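PDB 3U5R: uncharacterized protein from Sinorhizobium meliloti, which is of unknown function but belongs to the thioredoxin-fold AhpC/TSA family and may be an antioxidant oxidoreductase. Local coordinates for residues R70-V74 against S198-N202. Residues are numbered along the deposited sequence; the frame is centred on the assembly and turned at random.
Sequences RCPFV and SIGCN
Two cysteine sulfurs face each other here: SG of Cys71 and SG of Cys201 stand 3.2 Å apart, well beyond the length of a disulfide bond, so the model holds them as an unbonded pair. With SG anti to the backbone N (chi1 170°), the sulfur of Cys71 comes up against Cys201, whose CB packs on it at 3.5 Å. SG of Cys201 also rests against CD of Pro72, 3.8 Å away. Thr144 of strand 143-144 packs against both cysteine side chains.

One polar link joins the segments. The backbone N-H of Cys201 points at SG of Cys71 in a weak but fairly straight hydrogen bond, N to SG 3.6 Å with an angle of 160° at the hydrogen.

The aromatic part belongs to Phe73. Its ring lies over the backbone at Gly200, whose CA makes a CH-pi contact 4.0 Å from the ring centroid; SG of Cys71 lies at the edge of the same ring, in its plane. Farther along, CE2 of Phe73 meets CG2 of Ile199 at 4.0 Å, the two side chains lying alongside and pointing the same way.

Cys71 sits at the N-cap position of helix 72-75, in the loop that follows strand 61-66, which is where many thioredoxin-fold proteins carry their active-site cysteine, so a similar role is plausible here; its closeness to Cys201 is consistent with a redox pair linking that site to the C-terminal strand 199-202.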
loop_
_atom_site.group_PDB
_atom_site.type_symbol
_atom_site.label_atom_id
_atom_site.label_comp_id
_atom_site.label_asym_id
_atom_site.label_seq_id
_atom_site.Cartn_x
_atom_site.Cartn_y
_atom_site.Cartn_z
ATOM N N ARG A 70 -10.621 -7.445 4.096
ATOM C CA ARG A 70 -11.778 -7.242 4.968
ATOM C C ARG A 70 -11.632 -6.177 6.057
ATOM O O ARG A 70 -12.640 -5.730 6.602
ATOM C CB ARG A 70 -12.228 -8.579 5.606
ATOM C CG ARG A 70 -13.693 -8.524 6.244
ATOM C CD ARG A 70 -14.564 -9.835 6.024
ATOM N NE ARG A 70 -15.676 -9.997 7.000
ATOM C CZ ARG A 70 -16.882 -9.395 6.943
ATOM N NH1 ARG A 70 -17.188 -8.556 5.951
ATOM N NH2 ARG A 70 -17.806 -9.630 7.889
ATOM N N CYS A 71 -10.412 -5.744 6.368
ATOM C CA CYS A 71 -10.238 -4.613 7.286
ATOM C C CYS A 71 -11.168 -3.372 6.930
ATOM O O CYS A 71 -11.112 -2.866 5.832
ATOM C CB CYS A 71 -8.740 -4.183 7.272
ATOM S SG CYS A 71 -8.522 -2.612 8.146
ATOM N N PRO A 72 -12.048 -2.882 7.865
ATOM C CA PRO A 72 -12.912 -1.673 7.622
ATOM C C PRO A 72 -12.162 -0.428 7.198
ATOM O O PRO A 72 -12.672 0.395 6.409
ATOM C CB PRO A 72 -13.576 -1.399 8.976
ATOM C CG PRO A 72 -13.519 -2.724 9.682
ATOM C CD PRO A 72 -12.268 -3.435 9.221
ATOM N N PHE A 73 -10.935 -0.273 7.641
ATOM C CA PHE A 73 -10.160 0.906 7.202
ATOM C C PHE A 73 -9.703 0.801 5.770
ATOM O O PHE A 73 -9.556 1.846 5.098
ATOM C CB PHE A 73 -8.940 1.141 8.136
ATOM C CG PHE A 73 -9.350 1.438 9.510
ATOM C CD1 PHE A 73 -9.771 0.423 10.342
ATOM C CD2 PHE A 73 -9.409 2.765 9.945
ATOM C CE1 PHE A 73 -10.219 0.725 11.614
ATOM C CE2 PHE A 73 -9.872 3.089 11.212
ATOM C CZ PHE A 73 -10.288 2.062 12.024
ATOM N N VAL A 74 -9.457 -0.428 5.284
ATOM C CA VAL A 74 -9.223 -0.588 3.877
ATOM C C VAL A 74 -10.511 -0.562 3.048
ATOM O O VAL A 74 -10.535 0.003 1.969
ATOM C CB VAL A 74 -8.468 -1.908 3.629
ATOM C CG1 VAL A 74 -8.366 -2.247 2.089
ATOM C CG2 VAL A 74 -7.079 -1.807 4.282
ATOM N N SER A 198 -1.064 6.489 9.293
ATOM C CA SER A 198 -2.346 5.867 8.976
ATOM C C SER A 198 -2.758 5.079 10.198
ATOM O O SER A 198 -1.945 4.785 11.080
ATOM C CB SER A 198 -2.242 4.917 7.762
ATOM O OG SER A 198 -1.250 3.939 8.019
ATOM N N ILE A 199 -4.028 4.716 10.222
ATOM C CA ILE A 199 -4.611 3.894 11.265
ATOM C C ILE A 199 -5.276 2.759 10.590
ATOM O O ILE A 199 -5.930 2.956 9.555
ATOM C CB ILE A 199 -5.717 4.659 11.957
ATOM C CG1 ILE A 199 -5.125 5.917 12.589
ATOM C CG2 ILE A 199 -6.433 3.743 13.045
ATOM C CD1 ILE A 199 -4.449 5.677 13.918
ATOM N N GLY A 200 -5.133 1.563 11.144
ATOM C CA GLY A 200 -5.985 0.449 10.652
ATOM C C GLY A 200 -6.020 -0.757 11.575
ATOM O O GLY A 200 -5.556 -0.696 12.685
ATOM N N CYS A 201 -6.506 -1.884 11.073
ATOM C CA CYS A 201 -6.360 -3.125 11.744
ATOM C C CYS A 201 -4.898 -3.521 11.762
ATOM O O CYS A 201 -4.223 -3.385 10.730
ATOM C CB CYS A 201 -7.135 -4.159 10.951
ATOM S SG CYS A 201 -8.975 -3.770 11.103
ATOM N N ASN A 202 -4.406 -4.043 12.895
ATOM C CA ASN A 202 -3.051 -4.602 12.884
ATOM C C ASN A 202 -2.943 -5.649 11.781
ATOM O O ASN A 202 -3.906 -6.381 11.466
ATOM C CB ASN A 202 -2.580 -5.183 14.242
ATOM C CG ASN A 202 -3.438 -6.372 14.699
ATOM O OD1 ASN A 202 -4.660 -6.277 14.729
ATOM N ND2 ASN A 202 -2.796 -7.517 15.011
#